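Local atomic coordinates of 432aa long hypothetical deoxyribodipyrimidine photolyase (Sulfolobus tokodaii, PDB entry 2E0I), a protein that probably repairs pyrimidine dimers in DNA with light energy, carrying two FAD molecules, one of them implicated as a novel light-harvesting cofactor. Residues A[103-106]-A[107-111]; A[54-57]-A[58-61]; A[170-173]-A[174-177]; A[80-83]-A[84-88]. One frame throughout, in Å; residues are numbered along the deposited sequence.

Contact 1: A[103-106]-A[107-111]; sequences SISR and DEKIR. With FAD (flavin-adenine dinucleotide), chain F.
Arg106 and Asp107 lie side by side and point the same way, an instructive case of a short run of helix serving both a cofactor and its own charges. The run belongs to helix 101-115, the crossover helix of the beta-alpha-beta unit made with strands 92-96 and 120-124 in the photolyase domain.

Backbone bonds come first. Asp107 N donates to Ser103 O at 3.1 Å, Lys109 N reaches Ser105 O, and Ile110 N reaches Arg106 O.

Charge pairs follow. Arg106 NH2 stands 3.5 Å from Asp107 OD1, yet the oxygen is well out of the guanidinium plane, and the two flat groups are inclined by 43°. This salt bridge is therefore electrostatic, with no N-H aimed at the oxygen. The stronger partner of Asp107 is Arg8, whose own charge lies close to that of Arg106; the carboxylate, paired with both, probably eases that proximity. Lys109 pairs with Glu80, while its NZ also makes a weak bond to Ser105 OG at 3.4 Å.

Toward the cofactor, the Arg106 chain leaves with CG roughly opposite the backbone N (chi1 155°) and bends at its third torsion, which sets one face of the guanidinium against FAD C5'. NH1 makes a weak hydrogen bond to FAD O4' at 3.3 Å. A water joins the polar side chains, 2.8 Å from Ser103 OG and donating weakly to Asp107 OD2.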
loop_
_atom_site.group_PDB
_atom_site.type_symbol
_atom_site.label_atom_id
_atom_site.label_comp_id
_atom_site.label_asym_id
_atom_site.label_seq_id
_atom_site.Cartn_x
_atom_site.Cartn_y
_atom_site.Cartn_z
ATOM N N SER A 103 -4.047 -10.363 9.997
ATOM C CA SER A 103 -2.849 -10.346 10.801
ATOM C C SER A 103 -3.132 -10.604 12.260
ATOM O O SER A 103 -2.361 -11.268 12.948
ATOM C CB SER A 103 -2.146 -9.010 10.663
ATOM O OG SER A 103 -1.049 -8.978 11.557
ATOM N N ILE A 104 -4.238 -10.070 12.745
ATOM C CA ILE A 104 -4.570 -10.245 14.141
ATOM C C ILE A 104 -4.926 -11.686 14.478
ATOM O O ILE A 104 -4.464 -12.221 15.498
ATOM C CB ILE A 104 -5.714 -9.298 14.540
ATOM C CG1 ILE A 104 -5.175 -7.856 14.544
ATOM C CG2 ILE A 104 -6.287 -9.709 15.893
ATOM C CD1 ILE A 104 -6.177 -6.794 14.130
ATOM N N SER A 105 -5.711 -12.331 13.616
ATOM C CA SER A 105 -6.108 -13.699 13.897
ATOM C C SER A 105 -4.940 -14.652 13.709
ATOM O O SER A 105 -4.831 -15.668 14.402
ATOM C CB SER A 105 -7.281 -14.111 13.013
ATOM O OG SER A 105 -6.837 -14.472 11.728
ATOM N N ARG A 106 -4.058 -14.315 12.778
ATOM C CA ARG A 106 -2.884 -15.132 12.508
ATOM C C ARG A 106 -1.963 -15.149 13.709
ATOM O O ARG A 106 -1.362 -16.175 14.032
ATOM C CB ARG A 106 -2.156 -14.563 11.310
ATOM C CG ARG A 106 -0.680 -14.858 11.195
ATOM C CD ARG A 106 -0.454 -14.434 9.845
ATOM N NE ARG A 106 0.631 -13.575 9.435
ATOM C CZ ARG A 106 0.845 -12.266 9.550
ATOM N NH1 ARG A 106 1.940 -11.848 8.966
ATOM N NH2 ARG A 106 0.112 -11.396 10.225
ATOM N N ASP A 107 -1.855 -14.005 14.374
ATOM C CA ASP A 107 -1.009 -13.904 15.539
ATOM C C ASP A 107 -1.678 -14.568 16.741
ATOM O O ASP A 107 -1.011 -15.149 17.602
ATOM C CB ASP A 107 -0.669 -12.436 15.789
ATOM C CG ASP A 107 0.322 -11.893 14.757
ATOM O OD1 ASP A 107 0.330 -12.411 13.618
ATOM O OD2 ASP A 107 1.089 -10.949 15.064
ATOM N N GLU A 108 -3.000 -14.516 16.793
ATOM C CA GLU A 108 -3.690 -15.176 17.890
ATOM C C GLU A 108 -3.406 -16.672 17.803
ATOM O O GLU A 108 -3.118 -17.324 18.810
ATOM C CB GLU A 108 -5.193 -14.940 17.804
ATOM C CG GLU A 108 -5.566 -13.485 17.853
ATOM C CD GLU A 108 -7.062 -13.281 17.933
ATOM O OE1 GLU A 108 -7.794 -14.010 17.223
ATOM O OE2 GLU A 108 -7.504 -12.384 18.695
ATOM N N LYS A 109 -3.480 -17.214 16.592
ATOM C CA LYS A 109 -3.226 -18.622 16.427
ATOM C C LYS A 109 -1.786 -18.935 16.767
ATOM O O LYS A 109 -1.512 -19.952 17.400
ATOM C CB LYS A 109 -3.560 -19.081 15.005
ATOM C CG LYS A 109 -5.021 -18.853 14.636
ATOM C CD LYS A 109 -5.471 -19.690 13.445
ATOM C CE LYS A 109 -6.670 -19.054 12.717
ATOM N NZ LYS A 109 -6.271 -17.860 11.870
ATOM N N ILE A 110 -0.851 -18.078 16.370
ATOM C CA ILE A 110 0.546 -18.365 16.694
ATOM C C ILE A 110 0.721 -18.324 18.213
ATOM O O ILE A 110 1.498 -19.096 18.781
ATOM C CB ILE A 110 1.530 -17.360 16.035
ATOM C CG1 ILE A 110 1.438 -17.462 14.511
ATOM C CG2 ILE A 110 2.960 -17.669 16.473
ATOM C CD1 ILE A 110 2.276 -16.428 13.769
ATOM N N ARG A 111 -0.018 -17.427 18.866
ATOM C CA ARG A 111 0.063 -17.306 20.312
ATOM C C ARG A 111 -0.426 -18.592 20.971
ATOM O O ARG A 111 0.234 -19.131 21.862
ATOM C CB ARG A 111 -0.753 -16.119 20.803
ATOM C CG ARG A 111 -0.615 -15.907 22.291
ATOM C CD ARG A 111 -1.242 -14.611 22.728
ATOM N NE ARG A 111 -0.494 -13.449 22.252
ATOM C CZ ARG A 111 0.753 -13.152 22.618
ATOM N NH1 ARG A 111 1.404 -13.940 23.469
ATOM N NH2 ARG A 111 1.350 -12.061 22.140
HETATM P PA FAD F . -2.281 -9.455 2.625
HETATM O O1A FAD F . -2.835 -8.193 2.085
HETATM O O2A FAD F . -1.447 -10.408 1.861
HETATM O O5B FAD F . -3.658 -10.289 2.580
HETATM C C5B FAD F . -3.774 -11.538 3.271
HETATM C C4B FAD F . -5.199 -12.094 3.204
HETATM O O4B FAD F . -6.117 -10.986 3.289
HETATM C C3B FAD F . -5.480 -12.766 1.859
HETATM O O3B FAD F . -6.556 -13.697 2.005
HETATM C C2B FAD F . -5.922 -11.567 1.021
HETATM O O2B FAD F . -6.720 -12.023 -0.074
HETATM C C1B FAD F . -6.825 -10.872 2.041
HETATM N N9A FAD F . -7.074 -9.454 1.683
HETATM C C8A FAD F . -6.144 -8.544 1.399
HETATM N N7A FAD F . -6.714 -7.365 1.168
HETATM C C5A FAD F . -8.026 -7.520 1.307
HETATM C C6A FAD F . -9.118 -6.665 1.221
HETATM N N6A FAD F . -8.948 -5.388 0.890
HETATM N N1A FAD F . -10.348 -7.149 1.449
HETATM C C2A FAD F . -10.534 -8.424 1.745
HETATM N N3A FAD F . -9.517 -9.265 1.833
HETATM C C4A FAD F . -8.259 -8.851 1.627
HETATM N N1 FAD F . 4.027 -11.681 4.387
HETATM C C2 FAD F . 4.479 -12.929 4.834
HETATM O O2 FAD F . 4.889 -13.059 5.986
HETATM N N3 FAD F . 4.414 -14.034 3.978
HETATM C C4 FAD F . 3.890 -13.894 2.685
HETATM O O4 FAD F . 3.842 -14.868 1.934
HETATM C C4X FAD F . 3.425 -12.656 2.252
HETATM N N5 FAD F . 2.837 -12.525 0.986
HETATM C C5X FAD F . 2.348 -11.284 0.558
HETATM C C6 FAD F . 1.687 -11.185 -0.663
HETATM C C7 FAD F . 1.113 -9.980 -1.058
HETATM C C7M FAD F . 0.387 -9.899 -2.403
HETATM C C8 FAD F . 1.209 -8.868 -0.226
HETATM C C8M FAD F . 0.589 -7.529 -0.628
HETATM C C9 FAD F . 1.878 -8.966 0.992
HETATM C C9A FAD F . 2.451 -10.172 1.389
HETATM N N10 FAD F . 3.079 -10.295 2.639
HETATM C C10 FAD F . 3.498 -11.552 3.097
HETATM C "C1'" FAD F . 3.231 -9.120 3.528
HETATM C "C2'" FAD F . 1.973 -8.822 4.343
HETATM O "O2'" FAD F . 1.579 -7.462 4.133
HETATM C "C3'" FAD F . 2.223 -9.081 5.833
HETATM O "O3'" FAD F . 2.498 -10.470 6.035
HETATM C "C4'" FAD F . 1.006 -8.674 6.668
HETATM O "O4'" FAD F . 1.355 -8.724 8.054
HETATM C "C5'" FAD F . -0.176 -9.609 6.402
HETATM O "O5'" FAD F . -1.424 -8.919 6.506
HETATM P P FAD F . -2.097 -8.274 5.192
HETATM O O1P FAD F . -3.466 -7.856 5.569
HETATM O O2P FAD F . -1.185 -7.266 4.607
HETATM O O3P FAD F . -2.205 -9.561 4.231
HETATM O O HOH W 1 -0.368 -8.872 14.242
#

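Contact 2: A[54-57]-A[58-61]; sequences MINS and LLEL. With FAD (flavin-adenine dinucleotide), chain F.
Leu58 N bonds back to Met54 O at 2.7 Å, and the same four-residue step links Leu59 N to Ile55 O, Glu60 N to Asn56 O and Leu61 N to Ser57 O, a continuous run of alpha-helix. On this frame the Met54 and Leu58 side chains travel side by side in one direction, touching where Met54 CG meets Leu58 CD1 at 4.2 Å. Asn56 and Leu59 instead cross at a slant, with OD1 against CD1 at 4.0 Å; the amide's polar atoms are engaged by Glu181 and Lys178.

These two turns lie within helix 48-66 of the photolyase domain, and their Met54 lines the pocket of an FAD. Extended through its first two torsions and bent at the third (chi3 85°), Met54 lays its thioether over one face of the flavin's middle ring. SD is 3.7 Å from FAD C9A, and the methyl CE is 3.8 Å from FAD N5. Cut back to an alanine, this position would probably lose the thioether over the flavin and leave a gap on that face, with Leu58 CD1 missing its neighbour. Leu58 also leans on Phe33 of strand 28-35, which Met54 touches as well, while Ser57 OG bonds to Phe53 O and Gly188 N.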
loop_
_atom_site.group_PDB
_atom_site.type_symbol
_atom_site.label_atom_id
_atom_site.label_comp_id
_atom_site.label_asym_id
_atom_site.label_seq_id
_atom_site.Cartn_x
_atom_site.Cartn_y
_atom_site.Cartn_z
ATOM N N MET A 54 8.461 -7.400 -3.057
ATOM C CA MET A 54 8.712 -8.050 -1.778
ATOM C C MET A 54 9.834 -9.100 -1.925
ATOM O O MET A 54 10.780 -9.132 -1.135
ATOM C CB MET A 54 7.424 -8.696 -1.295
ATOM C CG MET A 54 7.528 -9.381 0.029
ATOM S SD MET A 54 5.967 -10.191 0.383
ATOM C CE MET A 54 6.217 -11.747 -0.479
ATOM N N ILE A 55 9.726 -9.960 -2.936
ATOM C CA ILE A 55 10.746 -10.972 -3.180
ATOM C C ILE A 55 12.122 -10.288 -3.382
ATOM O O ILE A 55 13.128 -10.689 -2.794
ATOM C CB ILE A 55 10.424 -11.794 -4.453
ATOM C CG1 ILE A 55 8.975 -12.297 -4.426
ATOM C CG2 ILE A 55 11.380 -12.973 -4.559
ATOM C CD1 ILE A 55 8.729 -13.388 -3.426
ATOM N N ASN A 56 12.176 -9.264 -4.226
ATOM C CA ASN A 56 13.443 -8.572 -4.427
ATOM C C ASN A 56 13.966 -8.009 -3.101
ATOM O O ASN A 56 15.157 -8.110 -2.796
ATOM C CB ASN A 56 13.296 -7.444 -5.444
ATOM C CG ASN A 56 13.252 -7.949 -6.866
ATOM O OD1 ASN A 56 13.906 -8.939 -7.201
ATOM N ND2 ASN A 56 12.493 -7.264 -7.722
ATOM N N SER A 57 13.074 -7.418 -2.312
ATOM C CA SER A 57 13.474 -6.872 -1.031
ATOM C C SER A 57 13.932 -7.996 -0.117
ATOM O O SER A 57 14.847 -7.815 0.678
ATOM C CB SER A 57 12.316 -6.114 -0.404
ATOM O OG SER A 57 11.903 -5.062 -1.263
ATOM N N LEU A 58 13.296 -9.160 -0.232
ATOM C CA LEU A 58 13.680 -10.322 0.566
ATOM C C LEU A 58 15.056 -10.829 0.119
ATOM O O LEU A 58 15.842 -11.310 0.944
ATOM C CB LEU A 58 12.637 -11.442 0.442
ATOM C CG LEU A 58 11.364 -11.253 1.273
ATOM C CD1 LEU A 58 10.333 -12.314 0.927
ATOM C CD2 LEU A 58 11.726 -11.320 2.753
ATOM N N LEU A 59 15.347 -10.726 -1.179
ATOM C CA LEU A 59 16.651 -11.150 -1.688
ATOM C C LEU A 59 17.728 -10.234 -1.121
ATOM O O LEU A 59 18.774 -10.709 -0.668
ATOM C CB LEU A 59 16.699 -11.104 -3.221
ATOM C CG LEU A 59 15.846 -12.151 -3.944
ATOM C CD1 LEU A 59 15.867 -11.896 -5.431
ATOM C CD2 LEU A 59 16.348 -13.544 -3.626
ATOM N N GLU A 60 17.467 -8.927 -1.130
ATOM C CA GLU A 60 18.427 -7.958 -0.609
ATOM C C GLU A 60 18.678 -8.185 0.884
ATOM O O GLU A 60 19.823 -8.145 1.346
ATOM C CB GLU A 60 17.935 -6.518 -0.839
ATOM C CG GLU A 60 19.065 -5.566 -1.232
ATOM C CD GLU A 60 18.784 -4.084 -0.936
ATOM O OE1 GLU A 60 18.765 -3.693 0.257
ATOM O OE2 GLU A 60 18.597 -3.308 -1.904
ATOM N N LEU A 61 17.599 -8.430 1.629
ATOM C CA LEU A 61 17.672 -8.670 3.072
ATOM C C LEU A 61 18.538 -9.894 3.352
ATOM O O LEU A 61 19.282 -9.936 4.333
ATOM C CB LEU A 61 16.268 -8.889 3.635
ATOM C CG LEU A 61 16.157 -9.231 5.122
ATOM C CD1 LEU A 61 16.506 -7.999 5.950
ATOM C CD2 LEU A 61 14.741 -9.720 5.442
HETATM P PA FAD F . -2.281 -9.455 2.625
HETATM O O1A FAD F . -2.835 -8.193 2.085
HETATM O O2A FAD F . -1.447 -10.408 1.861
HETATM O O5B FAD F . -3.658 -10.289 2.580
HETATM C C5B FAD F . -3.774 -11.538 3.271
HETATM C C4B FAD F . -5.199 -12.094 3.204
HETATM O O4B FAD F . -6.117 -10.986 3.289
HETATM C C3B FAD F . -5.480 -12.766 1.859
HETATM O O3B FAD F . -6.556 -13.697 2.005
HETATM C C2B FAD F . -5.922 -11.567 1.021
HETATM O O2B FAD F . -6.720 -12.023 -0.074
HETATM C C1B FAD F . -6.825 -10.872 2.041
HETATM N N9A FAD F . -7.074 -9.454 1.683
HETATM C C8A FAD F . -6.144 -8.544 1.399
HETATM N N7A FAD F . -6.714 -7.365 1.168
HETATM C C5A FAD F . -8.026 -7.520 1.307
HETATM C C6A FAD F . -9.118 -6.665 1.221
HETATM N N6A FAD F . -8.948 -5.388 0.890
HETATM N N1A FAD F . -10.348 -7.149 1.449
HETATM C C2A FAD F . -10.534 -8.424 1.745
HETATM N N3A FAD F . -9.517 -9.265 1.833
HETATM C C4A FAD F . -8.259 -8.851 1.627
HETATM N N1 FAD F . 4.027 -11.681 4.387
HETATM C C2 FAD F . 4.479 -12.929 4.834
HETATM O O2 FAD F . 4.889 -13.059 5.986
HETATM N N3 FAD F . 4.414 -14.034 3.978
HETATM C C4 FAD F . 3.890 -13.894 2.685
HETATM O O4 FAD F . 3.842 -14.868 1.934
HETATM C C4X FAD F . 3.425 -12.656 2.252
HETATM N N5 FAD F . 2.837 -12.525 0.986
HETATM C C5X FAD F . 2.348 -11.284 0.558
HETATM C C6 FAD F . 1.687 -11.185 -0.663
HETATM C C7 FAD F . 1.113 -9.980 -1.058
HETATM C C7M FAD F . 0.387 -9.899 -2.403
HETATM C C8 FAD F . 1.209 -8.868 -0.226
HETATM C C8M FAD F . 0.589 -7.529 -0.628
HETATM C C9 FAD F . 1.878 -8.966 0.992
HETATM C C9A FAD F . 2.451 -10.172 1.389
HETATM N N10 FAD F . 3.079 -10.295 2.639
HETATM C C10 FAD F . 3.498 -11.552 3.097
HETATM C "C1'" FAD F . 3.231 -9.120 3.528
HETATM C "C2'" FAD F . 1.973 -8.822 4.343
HETATM O "O2'" FAD F . 1.579 -7.462 4.133
HETATM C "C3'" FAD F . 2.223 -9.081 5.833
HETATM O "O3'" FAD F . 2.498 -10.470 6.035
HETATM C "C4'" FAD F . 1.006 -8.674 6.668
HETATM O "O4'" FAD F . 1.355 -8.724 8.054
HETATM C "C5'" FAD F . -0.176 -9.609 6.402
HETATM O "O5'" FAD F . -1.424 -8.919 6.506
HETATM P P FAD F . -2.097 -8.274 5.192
HETATM O O1P FAD F . -3.466 -7.856 5.569
HETATM O O2P FAD F . -1.185 -7.266 4.607
HETATM O O3P FAD F . -2.205 -9.561 4.231
#

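Contact 3: A[170-173]-A[174-177]; sequences NVDF and LLTF
Leu174 N and Leu175 N reach back three residues, to Val171 O at 2.8 Å and Asp172 O at 3.0 Å, and each donor lies above the plane of its acceptor carbonyl, more than 50° out of it, in keeping with the tight winding. These are successive 3-10-type turns in the long connection between helices 140-147 and 189-196, and they illustrate how a loop can hold its shape without a full alpha-helix. Ahead of them Asn170 OD1 accepts a weak bond from Asp172 N, the pairing of an Asx turn, and beyond them Phe177 N bonds to Leu174 O.

Side chains add to these turns. Thr176 OG1 donates to Phe173 O at 3.2 Å, a side-chain bond spanning the same three-residue interval. Asp172 OD2 lies 4.0 Å from Leu175 CD2, the two chains meeting at a slant.

On the apolar flank Leu174 touches two residues of the preceding segment: its CD1 meets Val171 CG1, and its CD2 meets Phe173 CD2 at 4.2 Å. Val171 and Leu174 pack upon helix 48-66, whereas Phe173 and Phe177 rest on strand 73-76 through Val74 and Phe76. The turn is thus fitted to both a helix and the parallel sheet.

The two phenylalanines form an offset edge-to-face pair. Their planes stand at 87° with centroids 5.9 Å apart, the edge of Phe177 presented to the face of Phe173. Phe173 leaves the backbone with CG opposite its own N (chi1 168°), whereas Phe177 CG stays beside its N, and the rings touch through Phe173 CE2 and Phe177 CE2 at 4.0 Å.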
loop_
_atom_site.group_PDB
_atom_site.type_symbol
_atom_site.label_atom_id
_atom_site.label_comp_id
_atom_site.label_asym_id
_atom_site.label_seq_id
_atom_site.Cartn_x
_atom_site.Cartn_y
_atom_site.Cartn_z
ATOM N N ASN A 170 16.074 -21.596 1.403
ATOM C CA ASN A 170 16.634 -20.259 1.293
ATOM C C ASN A 170 15.845 -19.446 0.268
ATOM O O ASN A 170 15.021 -19.994 -0.457
ATOM C CB ASN A 170 18.105 -20.348 0.912
ATOM C CG ASN A 170 18.352 -21.350 -0.173
ATOM O OD1 ASN A 170 17.848 -21.208 -1.291
ATOM N ND2 ASN A 170 19.129 -22.382 0.141
ATOM N N VAL A 171 16.091 -18.141 0.217
ATOM C CA VAL A 171 15.375 -17.260 -0.698
ATOM C C VAL A 171 15.171 -17.770 -2.117
ATOM O O VAL A 171 14.204 -17.382 -2.776
ATOM C CB VAL A 171 16.040 -15.899 -0.759
ATOM C CG1 VAL A 171 15.737 -15.148 0.504
ATOM C CG2 VAL A 171 17.530 -16.059 -0.928
ATOM N N ASP A 172 16.073 -18.631 -2.585
ATOM C CA ASP A 172 15.957 -19.208 -3.928
ATOM C C ASP A 172 14.519 -19.707 -4.160
ATOM O O ASP A 172 13.935 -19.501 -5.218
ATOM C CB ASP A 172 16.941 -20.390 -4.104
ATOM C CG ASP A 172 18.273 -19.983 -4.784
ATOM O OD1 ASP A 172 19.147 -20.871 -4.982
ATOM O OD2 ASP A 172 18.453 -18.786 -5.121
ATOM N N PHE A 173 13.961 -20.367 -3.153
ATOM C CA PHE A 173 12.608 -20.907 -3.224
ATOM C C PHE A 173 11.568 -19.866 -3.599
ATOM O O PHE A 173 10.623 -20.169 -4.321
ATOM C CB PHE A 173 12.216 -21.531 -1.880
ATOM C CG PHE A 173 10.753 -21.857 -1.769
ATOM C CD1 PHE A 173 10.176 -22.832 -2.582
ATOM C CD2 PHE A 173 9.940 -21.151 -0.890
ATOM C CE1 PHE A 173 8.803 -23.093 -2.523
ATOM C CE2 PHE A 173 8.567 -21.404 -0.824
ATOM C CZ PHE A 173 7.996 -22.376 -1.643
ATOM N N LEU A 174 11.747 -18.643 -3.104
ATOM C CA LEU A 174 10.805 -17.563 -3.365
ATOM C C LEU A 174 10.733 -17.095 -4.818
ATOM O O LEU A 174 9.747 -16.460 -5.213
ATOM C CB LEU A 174 11.101 -16.379 -2.441
ATOM C CG LEU A 174 10.893 -16.673 -0.950
ATOM C CD1 LEU A 174 11.374 -15.504 -0.134
ATOM C CD2 LEU A 174 9.430 -16.963 -0.665
ATOM N N LEU A 175 11.750 -17.423 -5.616
ATOM C CA LEU A 175 11.770 -17.016 -7.019
ATOM C C LEU A 175 10.586 -17.544 -7.850
ATOM O O LEU A 175 10.269 -17.006 -8.914
ATOM C CB LEU A 175 13.099 -17.412 -7.681
ATOM C CG LEU A 175 14.314 -16.498 -7.464
ATOM C CD1 LEU A 175 13.834 -15.060 -7.298
ATOM C CD2 LEU A 175 15.093 -16.911 -6.234
ATOM N N THR A 176 9.921 -18.582 -7.365
ATOM C CA THR A 176 8.777 -19.136 -8.085
ATOM C C THR A 176 7.655 -18.127 -8.168
ATOM O O THR A 176 6.938 -18.066 -9.166
ATOM C CB THR A 176 8.174 -20.334 -7.375
ATOM O OG1 THR A 176 9.220 -21.237 -6.986
ATOM C CG2 THR A 176 7.182 -21.033 -8.296
ATOM N N PHE A 177 7.501 -17.355 -7.097
ATOM C CA PHE A 177 6.445 -16.365 -6.989
ATOM C C PHE A 177 6.728 -15.051 -7.689
ATOM O O PHE A 177 5.813 -14.259 -7.897
ATOM C CB PHE A 177 6.146 -16.111 -5.514
ATOM C CG PHE A 177 5.755 -17.348 -4.762
ATOM C CD1 PHE A 177 4.539 -17.982 -5.019
ATOM C CD2 PHE A 177 6.611 -17.895 -3.812
ATOM C CE1 PHE A 177 4.185 -19.146 -4.338
ATOM C CE2 PHE A 177 6.269 -19.052 -3.131
ATOM C CZ PHE A 177 5.054 -19.680 -3.392
#

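Contact 4: A[80-83]-A[84-88]; sequences EKVV and SRFFN
Val83 and Phe87 set their side chains at about a right angle, the ring corner CD2 coming 3.9 Å from Val83 CG2. Phe87 CG sits beside its backbone N (chi1 -42°), which swings the ring back over the preceding turn, where its CE2 also meets Val82 CG1 at 4.2 Å. That same methyl receives Phe86 CD2 at 3.9 Å from a slanting approach, and Val82 O lies at the edge of the Phe86 ring, near its plane. Without the Phe87 ring, as with an alanine here, Val82 and Val83 would probably each lose one of their apolar neighbours and Phe75 its edge-to-face partner.

The polar flank follows the same logic of folding back. Arg85 spreads its guanidinium so that Lys81 CB lies over one face, NH2 being 3.8 Å from that carbon, while Lys81 NZ goes to Glu78. Where the helix ends, Asn88 ND2 turns back to bond Ser84 O at 2.9 Å; just before, Phe86 N meets Val82 O almost straight, at 176°.

In the alpha/beta domain, helix 79-86 lies against helix 101-115 through Val83, which touches Ile110 and Val113, and through Ser84 on Val113; on strand 73-76, Phe75 meets both phenylalanine rings.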
loop_
_atom_site.group_PDB
_atom_site.type_symbol
_atom_site.label_atom_id
_atom_site.label_comp_id
_atom_site.label_asym_id
_atom_site.label_seq_id
_atom_site.Cartn_x
_atom_site.Cartn_y
_atom_site.Cartn_z
ATOM N N GLU A 80 0.701 -20.063 11.391
ATOM C CA GLU A 80 0.414 -20.846 12.591
ATOM C C GLU A 80 0.838 -22.315 12.463
ATOM O O GLU A 80 1.447 -22.870 13.384
ATOM C CB GLU A 80 -1.083 -20.755 12.965
ATOM C CG GLU A 80 -2.066 -20.936 11.811
ATOM C CD GLU A 80 -2.354 -19.630 11.100
ATOM O OE1 GLU A 80 -1.385 -18.927 10.736
ATOM O OE2 GLU A 80 -3.552 -19.307 10.906
ATOM N N LYS A 81 0.528 -22.942 11.332
ATOM C CA LYS A 81 0.905 -24.334 11.125
ATOM C C LYS A 81 2.419 -24.518 11.014
ATOM O O LYS A 81 2.951 -25.521 11.470
ATOM C CB LYS A 81 0.209 -24.888 9.884
ATOM C CG LYS A 81 -1.288 -24.978 10.052
ATOM C CD LYS A 81 -1.982 -25.398 8.779
ATOM C CE LYS A 81 -3.484 -25.318 8.988
ATOM N NZ LYS A 81 -4.243 -25.173 7.709
ATOM N N VAL A 82 3.111 -23.553 10.416
ATOM C CA VAL A 82 4.557 -23.642 10.279
ATOM C C VAL A 82 5.227 -23.629 11.636
ATOM O O VAL A 82 6.058 -24.486 11.926
ATOM C CB VAL A 82 5.114 -22.486 9.455
ATOM C CG1 VAL A 82 6.641 -22.478 9.532
ATOM C CG2 VAL A 82 4.648 -22.620 8.024
ATOM N N VAL A 83 4.874 -22.646 12.460
ATOM C CA VAL A 83 5.431 -22.521 13.809
ATOM C C VAL A 83 5.246 -23.857 14.492
ATOM O O VAL A 83 6.186 -24.435 15.048
ATOM C CB VAL A 83 4.669 -21.453 14.632
ATOM C CG1 VAL A 83 5.074 -21.516 16.100
ATOM C CG2 VAL A 83 4.941 -20.072 14.057
ATOM N N SER A 84 4.010 -24.336 14.428
ATOM C CA SER A 84 3.643 -25.598 15.013
ATOM C C SER A 84 4.587 -26.755 14.618
ATOM O O SER A 84 5.123 -27.430 15.485
ATOM C CB SER A 84 2.200 -25.910 14.621
ATOM O OG SER A 84 1.763 -27.126 15.194
ATOM N N ARG A 85 4.818 -26.970 13.326
ATOM C CA ARG A 85 5.669 -28.078 12.888
ATOM C C ARG A 85 7.160 -27.930 13.144
ATOM O O ARG A 85 7.818 -28.868 13.590
ATOM C CB ARG A 85 5.488 -28.342 11.390
ATOM C CG ARG A 85 4.081 -28.143 10.878
ATOM C CD ARG A 85 3.737 -29.135 9.793
ATOM N NE ARG A 85 2.618 -28.668 8.991
ATOM C CZ ARG A 85 2.722 -27.686 8.101
ATOM N NH1 ARG A 85 3.898 -27.085 7.916
ATOM N NH2 ARG A 85 1.658 -27.305 7.394
ATOM N N PHE A 86 7.693 -26.746 12.874
ATOM C CA PHE A 86 9.125 -26.525 13.000
ATOM C C PHE A 86 9.713 -25.849 14.246
ATOM O O PHE A 86 10.848 -26.144 14.619
ATOM C CB PHE A 86 9.604 -25.754 11.769
ATOM C CG PHE A 86 9.290 -26.430 10.458
ATOM C CD1 PHE A 86 10.163 -27.373 9.912
ATOM C CD2 PHE A 86 8.133 -26.095 9.749
ATOM C CE1 PHE A 86 9.892 -27.968 8.677
ATOM C CE2 PHE A 86 7.847 -26.683 8.509
ATOM C CZ PHE A 86 8.730 -27.621 7.971
ATOM N N PHE A 87 8.977 -24.955 14.895
ATOM C CA PHE A 87 9.552 -24.259 16.046
ATOM C C PHE A 87 9.116 -24.696 17.444
ATOM O O PHE A 87 9.401 -24.019 18.424
ATOM C CB PHE A 87 9.302 -22.755 15.903
ATOM C CG PHE A 87 9.512 -22.228 14.511
ATOM C CD1 PHE A 87 10.575 -22.675 13.726
ATOM C CD2 PHE A 87 8.661 -21.264 13.992
ATOM C CE1 PHE A 87 10.783 -22.168 12.448
ATOM C CE2 PHE A 87 8.866 -20.752 12.714
ATOM C CZ PHE A 87 9.929 -21.208 11.945
ATOM N N ASN A 88 8.428 -25.822 17.544
ATOM C CA ASN A 88 7.961 -26.304 18.836
ATOM C C ASN A 88 9.036 -26.366 19.933
ATOM O O ASN A 88 8.704 -26.346 21.122
ATOM C CB ASN A 88 7.307 -27.680 18.659
ATOM C CG ASN A 88 8.053 -28.550 17.663
ATOM O OD1 ASN A 88 9.221 -28.891 17.867
ATOM N ND2 ASN A 88 7.384 -28.901 16.567
#

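Overall arrangement
From the N terminus the order is contact 2, contact 4, contact 1, then contact 3. Each joins consecutive residues, so none closes a long loop, and the four follow in series without nesting or crossing. They form two clusters. Contacts 4 and 1 bring helices 79-86 and 101-115 together, the Lys109-Glu80 salt bridge lying beside packing of Ile110 on Val83. Contacts 2 and 3 lay the later connecting loop on helix 48-66, with Leu174 against Leu58 and Val171 against Leu59. Although contacts 1 and 2 have centres 24 Å apart and do not touch, they meet the same FAD, Met54 at its flavin and Arg106 at its ribityl chain.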